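Local coordinates for protein alkylpurine DNA glycosylase AlkC (Pseudomonas fluorescens, PDB 5VHV) that excises alkylated purine bases from damaged DNA as a base excision repair glycosylase, without flipping the damaged nucleotide out of the duplex, at residues 75-80 and 111-116; 106-111 and 139-144; 52-57 and 88-93; 23-28 and 69-74. All coordinates share one frame; numbering follows the deposited sequence.

Interaction 1: residues 75-80 and 111-116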
loop_
_atom_site.group_PDB
_atom_site.type_symbol
_atom_site.label_atom_id
_atom_site.label_comp_id
_atom_site.label_asym_id
_atom_site.label_seq_id
_atom_site.Cartn_x
_atom_site.Cartn_y
_atom_site.Cartn_z
ATOM N N LEU A 75 -8.549 24.337 13.502
ATOM C CA LEU A 75 -7.111 24.147 13.378
ATOM C C LEU A 75 -6.749 23.484 12.048
ATOM O O LEU A 75 -5.707 23.801 11.462
ATOM C CB LEU A 75 -6.601 23.303 14.547
ATOM C CG LEU A 75 -5.085 23.106 14.601
ATOM C CD1 LEU A 75 -4.372 24.394 14.919
ATOM C CD2 LEU A 75 -4.721 21.986 15.592
ATOM N N ALA A 76 -7.602 22.595 11.546
ATOM C CA ALA A 76 -7.211 21.759 10.410
ATOM C C ALA A 76 -6.703 22.555 9.215
ATOM O O ALA A 76 -5.598 22.256 8.737
ATOM C CB ALA A 76 -8.381 20.847 10.028
ATOM N N PRO A 77 -7.402 23.582 8.714
ATOM C CA PRO A 77 -6.882 24.325 7.544
ATOM C C PRO A 77 -5.655 25.185 7.828
ATOM O O PRO A 77 -5.019 25.650 6.877
ATOM C CB PRO A 77 -8.077 25.193 7.121
ATOM C CG PRO A 77 -8.901 25.339 8.369
ATOM C CD PRO A 77 -8.762 24.017 9.086
ATOM N N ARG A 78 -5.299 25.415 9.090
ATOM C CA ARG A 78 -4.128 26.206 9.442
ATOM C C ARG A 78 -2.836 25.400 9.461
ATOM O O ARG A 78 -1.755 26.005 9.509
ATOM C CB ARG A 78 -4.327 26.853 10.819
ATOM C CG ARG A 78 -5.662 27.574 10.966
ATOM C CD ARG A 78 -5.772 28.284 12.309
ATOM N NE ARG A 78 -4.808 29.365 12.400
ATOM C CZ ARG A 78 -5.086 30.654 12.229
ATOM N NH1 ARG A 78 -6.322 31.066 11.984
ATOM N NH2 ARG A 78 -4.111 31.541 12.307
ATOM N N LEU A 79 -2.923 24.069 9.434
ATOM C CA LEU A 79 -1.736 23.221 9.484
ATOM C C LEU A 79 -1.058 23.169 8.122
ATOM O O LEU A 79 -1.723 23.114 7.086
ATOM C CB LEU A 79 -2.100 21.810 9.936
ATOM C CG LEU A 79 -2.723 21.720 11.339
ATOM C CD1 LEU A 79 -3.039 20.276 11.689
ATOM C CD2 LEU A 79 -1.801 22.304 12.377
ATOM N N ASN A 80 0.277 23.194 8.140
ATOM C CA ASN A 80 1.085 23.269 6.924
ATOM C C ASN A 80 1.520 21.911 6.380
ATOM O O ASN A 80 2.366 21.874 5.481
ATOM C CB ASN A 80 2.318 24.148 7.161
ATOM C CG ASN A 80 3.253 23.624 8.249
ATOM O OD1 ASN A 80 3.260 22.435 8.590
ATOM N ND2 ASN A 80 4.061 24.531 8.800
ATOM N N THR A 111 -10.569 13.821 7.154
ATOM C CA THR A 111 -9.866 12.949 6.219
ATOM C C THR A 111 -9.430 13.698 4.957
ATOM O O THR A 111 -8.439 13.300 4.326
ATOM C CB THR A 111 -10.730 11.722 5.871
ATOM O OG1 THR A 111 -9.884 10.653 5.423
ATOM C CG2 THR A 111 -11.767 12.022 4.801
ATOM N N THR A 112 -10.106 14.796 4.595
ATOM C CA THR A 112 -9.655 15.579 3.445
ATOM C C THR A 112 -8.355 16.340 3.716
ATOM O O THR A 112 -7.620 16.663 2.775
ATOM C CB THR A 112 -10.748 16.565 3.009
ATOM O OG1 THR A 112 -10.955 17.562 4.021
ATOM C CG2 THR A 112 -12.071 15.842 2.760
ATOM N N PHE A 113 -8.040 16.619 4.968
ATOM C CA PHE A 113 -6.818 17.332 5.325
ATOM C C PHE A 113 -5.630 16.402 5.466
ATOM O O PHE A 113 -4.483 16.841 5.363
ATOM C CB PHE A 113 -7.043 18.084 6.649
ATOM C CG PHE A 113 -8.082 19.154 6.543
ATOM C CD1 PHE A 113 -7.728 20.424 6.124
ATOM C CD2 PHE A 113 -9.426 18.880 6.799
ATOM C CE1 PHE A 113 -8.672 21.418 5.997
ATOM C CE2 PHE A 113 -10.378 19.875 6.676
ATOM C CZ PHE A 113 -10.009 21.143 6.267
ATOM N N GLY A 114 -5.875 15.130 5.705
ATOM C CA GLY A 114 -4.829 14.149 5.566
ATOM C C GLY A 114 -5.441 12.821 5.203
ATOM O O GLY A 114 -5.701 12.509 4.031
ATOM N N SER A 115 -5.696 12.038 6.239
ATOM C CA SER A 115 -6.370 10.764 6.074
ATOM C C SER A 115 -6.809 10.206 7.419
ATOM O O SER A 115 -6.006 10.142 8.351
ATOM C CB SER A 115 -5.455 9.756 5.394
ATOM O OG SER A 115 -6.075 8.483 5.412
ATOM N N ALA A 116 -8.054 9.744 7.503
ATOM C CA ALA A 116 -8.580 9.074 8.679
ATOM C C ALA A 116 -8.393 7.563 8.625
ATOM O O ALA A 116 -9.022 6.843 9.407
ATOM C CB ALA A 116 -10.066 9.433 8.862
#
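Phe113 reaches across from the loop after helix 100-110 and lays one face of its ring on the methyl of Ala76, in the loop just after helix 65-75. Its CB serves as a stem, already directed at the other segment, and CG stands anti to the carbonyl carbon (chi1 -64°), which carries the ring over to residues 76 and 77. Phe113 CG and Phe113 CD2 then lie against Ala76 CB, each at 3.9 Å. On the other flank Phe113 CD1 comes within 3.8 Å of Ala76 O. One atom further out, Phe113 CE1 passes on to the proline, 3.7 Å from Pro77 N and 4.0 Å from Pro77 CB. CE2 and the tip remain over the alanine methyl, Phe113 CZ being 4.1 Å from Ala76 CB. The methyl therefore sits almost exactly above the ring centre, Ala76 CB 3.8 Å from the Phe113 centroid and 5° off the normal, a CH-pi contact, while Pro77 meets the ring obliquely. The contact is apolar and only partly buried, with Pro77 on the outer side. Tyr109 of helix 100-110 also touches Ala76, Pro77 and the Phe113 ring, and Leu88 of helix 87-95 packs on Ala76. The two loops thus close together where helices 65-75, 87-95 and 100-110 converge, their nearest atom about 8 Å from the bound DNA.

Interaction 2: residues 106-111 and 139-144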
loop_
_atom_site.group_PDB
_atom_site.type_symbol
_atom_site.label_atom_id
_atom_site.label_comp_id
_atom_site.label_asym_id
_atom_site.label_seq_id
_atom_site.Cartn_x
_atom_site.Cartn_y
_atom_site.Cartn_z
ATOM N N ALA A 106 -16.597 13.988 12.403
ATOM C CA ALA A 106 -15.254 14.555 12.500
ATOM C C ALA A 106 -14.261 13.841 11.585
ATOM O O ALA A 106 -13.423 14.492 10.946
ATOM C CB ALA A 106 -14.761 14.514 13.951
ATOM N N LEU A 107 -14.304 12.508 11.528
ATOM C CA LEU A 107 -13.367 11.798 10.658
ATOM C C LEU A 107 -13.642 12.128 9.201
ATOM O O LEU A 107 -12.712 12.282 8.395
ATOM C CB LEU A 107 -13.449 10.282 10.886
ATOM C CG LEU A 107 -12.997 9.757 12.252
ATOM C CD1 LEU A 107 -13.115 8.210 12.304
ATOM C CD2 LEU A 107 -11.593 10.192 12.598
ATOM N N LYS A 108 -14.919 12.264 8.846
ATOM C CA LYS A 108 -15.244 12.575 7.458
ATOM C C LYS A 108 -14.709 13.951 7.083
ATOM O O LYS A 108 -14.256 14.173 5.952
ATOM C CB LYS A 108 -16.753 12.525 7.249
ATOM C CG LYS A 108 -17.185 12.806 5.821
ATOM C CD LYS A 108 -18.705 12.946 5.707
ATOM C CE LYS A 108 -19.069 13.342 4.291
ATOM N NZ LYS A 108 -20.545 13.417 4.072
ATOM N N TYR A 109 -14.770 14.886 8.023
ATOM C CA TYR A 109 -14.227 16.226 7.804
ATOM C C TYR A 109 -12.699 16.208 7.760
ATOM O O TYR A 109 -12.085 16.761 6.837
ATOM C CB TYR A 109 -14.714 17.149 8.915
ATOM C CG TYR A 109 -14.056 18.513 8.928
ATOM C CD1 TYR A 109 -14.474 19.508 8.064
ATOM C CD2 TYR A 109 -13.011 18.793 9.804
ATOM C CE1 TYR A 109 -13.880 20.781 8.082
ATOM C CE2 TYR A 109 -12.412 20.049 9.827
ATOM C CZ TYR A 109 -12.865 21.035 8.978
ATOM O OH TYR A 109 -12.260 22.285 8.989
ATOM N N PHE A 110 -12.066 15.600 8.763
ATOM C CA PHE A 110 -10.599 15.611 8.852
ATOM C C PHE A 110 -9.916 14.841 7.721
ATOM O O PHE A 110 -8.770 15.156 7.372
ATOM C CB PHE A 110 -10.136 15.027 10.192
ATOM C CG PHE A 110 -10.387 15.914 11.398
ATOM C CD1 PHE A 110 -10.174 17.287 11.348
ATOM C CD2 PHE A 110 -10.793 15.346 12.600
ATOM C CE1 PHE A 110 -10.402 18.079 12.472
ATOM C CE2 PHE A 110 -11.002 16.132 13.742
ATOM C CZ PHE A 110 -10.822 17.494 13.674
ATOM N N THR A 111 -10.569 13.821 7.154
ATOM C CA THR A 111 -9.866 12.949 6.219
ATOM C C THR A 111 -9.430 13.698 4.957
ATOM O O THR A 111 -8.439 13.300 4.326
ATOM C CB THR A 111 -10.730 11.722 5.871
ATOM O OG1 THR A 111 -9.884 10.653 5.423
ATOM C CG2 THR A 111 -11.767 12.022 4.801
ATOM N N SER A 139 -18.761 5.294 0.888
ATOM C CA SER A 139 -18.384 4.804 -0.431
ATOM C C SER A 139 -19.233 5.407 -1.539
ATOM O O SER A 139 -18.867 5.281 -2.714
ATOM C CB SER A 139 -18.474 3.276 -0.474
ATOM O OG SER A 139 -19.820 2.811 -0.605
ATOM N N GLN A 140 -20.351 6.039 -1.191
ATOM C CA GLN A 140 -21.233 6.701 -2.131
ATOM C C GLN A 140 -21.154 8.218 -2.024
ATOM O O GLN A 140 -21.951 8.916 -2.647
ATOM C CB GLN A 140 -22.656 6.197 -1.901
ATOM C CG GLN A 140 -22.753 4.682 -2.026
ATOM C CD GLN A 140 -24.000 4.136 -1.379
ATOM O OE1 GLN A 140 -24.000 3.708 -0.220
ATOM N NE2 GLN A 140 -25.075 4.159 -2.124
ATOM N N ASP A 141 -20.171 8.740 -1.299
ATOM C CA ASP A 141 -20.030 10.180 -1.110
ATOM C C ASP A 141 -19.564 10.864 -2.391
ATOM O O ASP A 141 -18.856 10.273 -3.210
ATOM C CB ASP A 141 -19.011 10.453 -0.003
ATOM C CG ASP A 141 -19.159 11.828 0.601
ATOM O OD1 ASP A 141 -20.026 11.965 1.482
ATOM O OD2 ASP A 141 -18.431 12.773 0.200
ATOM N N ASP A 142 -19.925 12.149 -2.532
ATOM C CA ASP A 142 -19.460 12.940 -3.672
ATOM C C ASP A 142 -17.952 13.184 -3.637
ATOM O O ASP A 142 -17.349 13.442 -4.686
ATOM C CB ASP A 142 -20.166 14.299 -3.698
ATOM C CG ASP A 142 -21.645 14.194 -3.987
ATOM O OD1 ASP A 142 -22.058 13.208 -4.621
ATOM O OD2 ASP A 142 -22.387 15.114 -3.588
ATOM N N ASN A 143 -17.347 13.178 -2.450
ATOM C CA ASN A 143 -15.951 13.572 -2.281
ATOM C C ASN A 143 -15.036 12.360 -2.434
ATOM O O ASN A 143 -15.186 11.367 -1.718
ATOM C CB ASN A 143 -15.758 14.232 -0.921
ATOM C CG ASN A 143 -14.350 14.822 -0.740
ATOM O OD1 ASN A 143 -13.358 14.236 -1.162
ATOM N ND2 ASN A 143 -14.278 16.005 -0.159
ATOM N N GLU A 144 -14.087 12.448 -3.365
ATOM C CA GLU A 144 -13.201 11.314 -3.614
ATOM C C GLU A 144 -12.377 10.954 -2.382
ATOM O O GLU A 144 -12.047 9.778 -2.201
ATOM C CB GLU A 144 -12.283 11.599 -4.804
ATOM C CG GLU A 144 -11.208 12.625 -4.562
ATOM C CD GLU A 144 -10.347 12.835 -5.798
ATOM O OE1 GLU A 144 -10.292 13.966 -6.298
ATOM O OE2 GLU A 144 -9.734 11.864 -6.289
#
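An Asx turn headed by Asp141, just ahead of helix 144-152, presents its carboxylate to Lys108 and forms a salt bridge from helix 100-110 to the loop before helix 144-152. Lys108 NZ donates to Asp141 OD1 at 3.0 Å, meeting the oxygen on its syn side and 22° out of the carboxylate plane. The lysine gets there at full length: CG is anti to the backbone N (chi1 -179°) and the chain stays extended beyond it, while the two side chains come from opposite directions. The second oxygen works within its own loop, where Asp141 OD2 accepts from Asn143 N at 2.9 Å on the anti side, with an N-H...O angle of 160°. Asn143 in turn is the N-cap of helix 144-152, its OD1 taking the backbone N of His145, and Val146 packs against both Lys108 and Asp141. With an alanine in place of Asp141, Lys108 would probably lose its mate and Asn143 N its acceptor, and the turn would be freer to move. Chemically, one carboxylate joins two tasks: it closes the turn that leads into helix 144-152 and holds the end of a lysine from another helix. Because the pair lies at the surface, solvent is likely to weaken the attraction.

Interaction 3: residues 52-57 and 88-93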
loop_
_atom_site.group_PDB
_atom_site.type_symbol
_atom_site.label_atom_id
_atom_site.label_comp_id
_atom_site.label_asym_id
_atom_site.label_seq_id
_atom_site.Cartn_x
_atom_site.Cartn_y
_atom_site.Cartn_z
ATOM N N ARG A 52 1.595 11.441 20.150
ATOM C CA ARG A 52 1.961 12.305 21.269
ATOM C C ARG A 52 1.322 13.689 21.146
ATOM O O ARG A 52 0.851 14.242 22.142
ATOM C CB ARG A 52 3.475 12.412 21.372
ATOM C CG ARG A 52 3.993 13.421 22.437
ATOM C CD ARG A 52 3.702 12.986 23.875
ATOM N NE ARG A 52 4.525 11.854 24.310
ATOM C CZ ARG A 52 5.787 11.938 24.699
ATOM N NH1 ARG A 52 6.398 13.116 24.696
ATOM N NH2 ARG A 52 6.449 10.851 25.077
ATOM N N VAL A 53 1.244 14.245 19.931
ATOM C CA VAL A 53 0.637 15.569 19.775
ATOM C C VAL A 53 -0.815 15.547 20.248
ATOM O O VAL A 53 -1.277 16.449 20.950
ATOM C CB VAL A 53 0.743 16.050 18.317
ATOM C CG1 VAL A 53 -0.095 17.300 18.111
ATOM C CG2 VAL A 53 2.208 16.315 17.946
ATOM N N SER A 54 -1.562 14.524 19.848
ATOM C CA SER A 54 -2.951 14.389 20.272
ATOM C C SER A 54 -3.063 14.246 21.785
ATOM O O SER A 54 -3.907 14.897 22.425
ATOM C CB SER A 54 -3.584 13.185 19.560
ATOM O OG SER A 54 -4.802 12.785 20.149
ATOM N N GLU A 55 -2.212 13.410 22.382
ATOM C CA GLU A 55 -2.225 13.223 23.826
ATOM C C GLU A 55 -1.888 14.518 24.550
ATOM O O GLU A 55 -2.449 14.817 25.610
ATOM C CB GLU A 55 -1.223 12.145 24.228
ATOM C CG GLU A 55 -1.538 10.798 23.633
ATOM C CD GLU A 55 -0.392 9.817 23.768
ATOM O OE1 GLU A 55 0.621 10.187 24.393
ATOM O OE2 GLU A 55 -0.514 8.670 23.274
ATOM N N SER A 56 -0.923 15.265 24.022
ATOM C CA SER A 56 -0.512 16.499 24.674
ATOM C C SER A 56 -1.627 17.524 24.634
ATOM O O SER A 56 -1.861 18.237 25.621
ATOM C CB SER A 56 0.740 17.057 24.003
ATOM O OG SER A 56 1.797 16.114 24.051
ATOM N N LEU A 57 -2.329 17.607 23.504
ATOM C CA LEU A 57 -3.485 18.493 23.433
ATOM C C LEU A 57 -4.524 18.088 24.467
ATOM O O LEU A 57 -5.035 18.929 25.216
ATOM C CB LEU A 57 -4.088 18.479 22.028
ATOM C CG LEU A 57 -3.229 19.142 20.952
ATOM C CD1 LEU A 57 -3.773 18.784 19.580
ATOM C CD2 LEU A 57 -3.157 20.640 21.144
ATOM N N LEU A 88 -5.157 14.753 14.040
ATOM C CA LEU A 88 -6.550 15.137 14.251
ATOM C C LEU A 88 -7.461 13.918 14.257
ATOM O O LEU A 88 -8.196 13.725 15.234
ATOM C CB LEU A 88 -6.967 16.173 13.201
ATOM C CG LEU A 88 -6.161 17.465 13.264
ATOM C CD1 LEU A 88 -6.362 18.239 11.957
ATOM C CD2 LEU A 88 -6.598 18.260 14.478
ATOM N N PRO A 89 -7.466 13.059 13.241
ATOM C CA PRO A 89 -8.234 11.808 13.383
ATOM C C PRO A 89 -7.783 10.960 14.557
ATOM O O PRO A 89 -8.615 10.299 15.195
ATOM C CB PRO A 89 -8.017 11.098 12.030
ATOM C CG PRO A 89 -6.967 11.862 11.336
ATOM C CD PRO A 89 -6.911 13.228 11.883
ATOM N N HIS A 90 -6.497 10.988 14.905
ATOM C CA HIS A 90 -6.052 10.230 16.064
ATOM C C HIS A 90 -6.755 10.696 17.335
ATOM O O HIS A 90 -7.149 9.873 18.171
ATOM C CB HIS A 90 -4.544 10.334 16.250
ATOM C CG HIS A 90 -4.028 9.434 17.328
ATOM N ND1 HIS A 90 -3.865 8.073 17.153
ATOM C CD2 HIS A 90 -3.710 9.689 18.620
ATOM C CE1 HIS A 90 -3.438 7.538 18.290
ATOM N NE2 HIS A 90 -3.332 8.501 19.191
ATOM N N TYR A 91 -6.916 12.015 17.491
ATOM C CA TYR A 91 -7.620 12.542 18.653
ATOM C C TYR A 91 -9.042 11.989 18.710
ATOM O O TYR A 91 -9.532 11.594 19.771
ATOM C CB TYR A 91 -7.596 14.081 18.594
ATOM C CG TYR A 91 -8.255 14.734 19.781
ATOM C CD1 TYR A 91 -9.625 14.827 19.838
ATOM C CD2 TYR A 91 -7.507 15.256 20.847
ATOM C CE1 TYR A 91 -10.257 15.377 20.913
ATOM C CE2 TYR A 91 -8.142 15.813 21.937
ATOM C CZ TYR A 91 -9.518 15.873 21.955
ATOM O OH TYR A 91 -10.198 16.405 23.026
ATOM N N VAL A 92 -9.705 11.902 17.559
ATOM C CA VAL A 92 -11.071 11.387 17.516
ATOM C C VAL A 92 -11.110 9.917 17.934
ATOM O O VAL A 92 -11.991 9.484 18.686
ATOM C CB VAL A 92 -11.653 11.591 16.100
ATOM C CG1 VAL A 92 -12.977 10.866 15.955
ATOM C CG2 VAL A 92 -11.785 13.063 15.788
ATOM N N ALA A 93 -10.201 9.107 17.392
ATOM C CA ALA A 93 -10.177 7.690 17.761
ATOM C C ALA A 93 -9.847 7.491 19.235
ATOM O O ALA A 93 -10.355 6.554 19.868
ATOM C CB ALA A 93 -9.170 6.946 16.898
HETATM O O HOH W 1 -2.430 7.670 21.763
#
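Ser54 fits between the backbone of Tyr91 and the imidazole of His90, on facing turns of helices 46-60 and 87-95. The small side chain permits a close approach, with the CA atoms of Ser54 and Tyr91 5.3 Å apart. Its hydroxyl stands anti to the backbone N (chi1 165°), which lodges Ser54 OG 3.2 Å from Tyr91 CA and 3.5 Å from Tyr91 CB. OG is also near Tyr91 N, but the angle is too poor for a hydrogen bond, so across this contact the serine appears to matter mainly for its small size. His90 and Tyr91 both extend CG anti to their backbone N, yet they leave the helix on different sides of the serine. The imidazole comes edge-on: His90 CD2 touches Ser54 CB at 3.6 Å, and that carbon lies in the ring plane. The phenol instead slants past, with Tyr91 CD2 3.7 Å from Ser54 OG in an approach that is oblique to the ring. Beside this close contact a water bridges the helices, donating to Glu55 OE2 at 2.6 Å and pairing with His90 NE2 at 2.8 Å. It lies in the imidazole plane, which is consistent with the water and the serine limiting the turn of that ring. Further along, the Tyr91 ring runs to Tyr65, Thr68 and Leu72 of helix 65-75 and meets Tyr95 edge-to-face. Behind helix 46-60 lies helix 30-38, where His36 bonds Ser56 OG, while Pro89 and Val92 touch helix 100-110; helix 87-95 thus packs against three others.

Interaction 4: residues 23-28 and 69-74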
loop_
_atom_site.group_PDB
_atom_site.type_symbol
_atom_site.label_atom_id
_atom_site.label_comp_id
_atom_site.label_asym_id
_atom_site.label_seq_id
_atom_site.Cartn_x
_atom_site.Cartn_y
_atom_site.Cartn_z
ATOM N N ALA A 23 -3.938 30.616 17.953
ATOM C CA ALA A 23 -4.715 31.466 17.057
ATOM C C ALA A 23 -6.197 31.114 17.111
ATOM O O ALA A 23 -7.047 32.008 17.057
ATOM C CB ALA A 23 -4.194 31.365 15.618
ATOM N N VAL A 24 -6.535 29.822 17.216
ATOM C CA VAL A 24 -7.950 29.440 17.286
ATOM C C VAL A 24 -8.480 29.461 18.718
ATOM O O VAL A 24 -9.705 29.480 18.920
ATOM C CB VAL A 24 -8.230 28.055 16.666
ATOM C CG1 VAL A 24 -7.657 27.967 15.250
ATOM C CG2 VAL A 24 -7.697 26.922 17.516
ATOM N N TYR A 25 -7.595 29.495 19.711
ATOM C CA TYR A 25 -7.979 29.320 21.112
ATOM C C TYR A 25 -7.028 30.157 21.946
ATOM O O TYR A 25 -5.993 29.669 22.418
ATOM C CB TYR A 25 -7.918 27.846 21.503
ATOM C CG TYR A 25 -8.237 27.510 22.942
ATOM C CD1 TYR A 25 -9.168 28.248 23.678
ATOM C CD2 TYR A 25 -7.606 26.452 23.565
ATOM C CE1 TYR A 25 -9.458 27.918 24.995
ATOM C CE2 TYR A 25 -7.890 26.117 24.889
ATOM C CZ TYR A 25 -8.817 26.847 25.589
ATOM O OH TYR A 25 -9.086 26.496 26.911
ATOM N N PRO A 26 -7.338 31.442 22.134
ATOM C CA PRO A 26 -6.354 32.355 22.741
ATOM C C PRO A 26 -5.852 31.915 24.105
ATOM O O PRO A 26 -4.684 32.156 24.423
ATOM C CB PRO A 26 -7.125 33.682 22.810
ATOM C CG PRO A 26 -8.033 33.621 21.647
ATOM C CD PRO A 26 -8.460 32.174 21.522
ATOM N N ALA A 27 -6.683 31.257 24.908
ATOM C CA ALA A 27 -6.299 30.805 26.239
ATOM C C ALA A 27 -5.539 29.475 26.229
ATOM O O ALA A 27 -5.275 28.913 27.294
ATOM C CB ALA A 27 -7.547 30.687 27.119
ATOM N N PHE A 28 -5.155 28.979 25.061
ATOM C CA PHE A 28 -4.457 27.697 24.962
ATOM C C PHE A 28 -3.191 27.691 25.808
ATOM O O PHE A 28 -2.393 28.634 25.777
ATOM C CB PHE A 28 -4.097 27.433 23.498
ATOM C CG PHE A 28 -3.355 26.111 23.249
ATOM C CD1 PHE A 28 -3.900 24.886 23.621
ATOM C CD2 PHE A 28 -2.108 26.117 22.617
ATOM C CE1 PHE A 28 -3.213 23.676 23.377
ATOM C CE2 PHE A 28 -1.416 24.920 22.371
ATOM C CZ PHE A 28 -1.973 23.699 22.749
ATOM N N LEU A 69 -13.311 19.490 19.801
ATOM C CA LEU A 69 -13.472 19.218 18.371
ATOM C C LEU A 69 -13.724 20.506 17.595
ATOM O O LEU A 69 -13.195 20.690 16.492
ATOM C CB LEU A 69 -14.615 18.227 18.131
ATOM C CG LEU A 69 -14.362 16.736 18.323
ATOM C CD1 LEU A 69 -15.598 15.994 17.841
ATOM C CD2 LEU A 69 -13.112 16.245 17.593
ATOM N N THR A 70 -14.522 21.411 18.157
ATOM C CA THR A 70 -14.747 22.695 17.495
ATOM C C THR A 70 -13.428 23.412 17.225
ATOM O O THR A 70 -13.217 23.944 16.126
ATOM C CB THR A 70 -15.685 23.555 18.338
ATOM O OG1 THR A 70 -16.965 22.912 18.386
ATOM C CG2 THR A 70 -15.847 24.954 17.745
ATOM N N LEU A 71 -12.517 23.423 18.202
ATOM C CA LEU A 71 -11.210 24.041 17.982
ATOM C C LEU A 71 -10.432 23.305 16.900
ATOM O O LEU A 71 -9.759 23.927 16.072
ATOM C CB LEU A 71 -10.392 24.047 19.263
ATOM C CG LEU A 71 -11.007 24.756 20.469
ATOM C CD1 LEU A 71 -10.055 24.677 21.641
ATOM C CD2 LEU A 71 -11.340 26.214 20.149
ATOM N N LEU A 72 -10.472 21.977 16.926
ATOM C CA LEU A 72 -9.677 21.202 15.985
ATOM C C LEU A 72 -10.215 21.324 14.556
ATOM O O LEU A 72 -9.433 21.277 13.592
ATOM C CB LEU A 72 -9.631 19.751 16.446
ATOM C CG LEU A 72 -8.962 19.509 17.826
ATOM C CD1 LEU A 72 -8.994 18.021 18.142
ATOM C CD2 LEU A 72 -7.518 20.015 17.878
ATOM N N TYR A 73 -11.532 21.491 14.391
ATOM C CA TYR A 73 -12.065 21.823 13.074
ATOM C C TYR A 73 -11.433 23.103 12.541
ATOM O O TYR A 73 -11.094 23.187 11.353
ATOM C CB TYR A 73 -13.583 21.989 13.122
ATOM C CG TYR A 73 -14.424 20.750 12.875
ATOM C CD1 TYR A 73 -14.240 19.588 13.620
ATOM C CD2 TYR A 73 -15.427 20.754 11.900
ATOM C CE1 TYR A 73 -15.035 18.465 13.407
ATOM C CE2 TYR A 73 -16.232 19.644 11.676
ATOM C CZ TYR A 73 -16.033 18.498 12.429
ATOM O OH TYR A 73 -16.837 17.392 12.211
ATOM N N ALA A 74 -11.292 24.128 13.395
ATOM C CA ALA A 74 -10.684 25.375 12.943
ATOM C C ALA A 74 -9.188 25.228 12.737
ATOM O O ALA A 74 -8.613 25.901 11.871
ATOM C CB ALA A 74 -10.958 26.500 13.934
#
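Leu71, on helix 65-75, is the most covered residue of the contact and spreads its two methyls over Tyr25 and Val24, where helix 11-24 gives way to a turn. Leu71 CD1 rests over one face of the phenol ring, 3.9 Å from the Tyr25 centroid and 28° off the normal, a CH-pi contact displaced toward CG and CD2 of the ring. The other methyl meets the backbone, Leu71 CD2 lying 3.9 Å from Val24 O, and also touches Tyr25 CB. Val24 answers with both branches: Val24 CG1 packs on Ala74 CB at 3.8 Å, and Val24 CG2 comes 3.9 Å from Leu71 O. With CG anti to its backbone N (chi1 178°), Tyr25 turns its ring face to Leu71 CD1. Its opposite face is backed by Ala27 and the N of Phe28, in a type I turn closed by Phe28 N to Tyr25 O at 2.9 Å. A serine in place of Leu71 would probably open a gap over the Tyr25 face and leave that ring freer to turn. Apolar contacts alone join the two side-chain groups, so the end of helix 11-24 and the turn after it meet helix 65-75 through the fit of methyls against a ring and a backbone rather than through any directed bond.

All four contacts lie in the helical part of the chain, well before the C-terminal beta sheet. Interactions 1, 3 and 4 adjoin, their centres about 13 to 14 Å apart: helix 65-75 carries one side of interaction 4 and runs into that of interaction 1, and its Leu72 packs on Leu88 and Tyr91 of interaction 3. Interaction 2 follows on helix 100-110, its centre about 12 Å from interaction 1, with which it shares Thr111. Tyr109 OH probably bonds Tyr73 O, tying interaction 2 to segment 69-74 of interaction 4. Segments of 1 alternate along the chain with those of 2 and 3, as do those of 3 and 4, consistent with this family's HEAT-like helical solenoid, which here holds DNA.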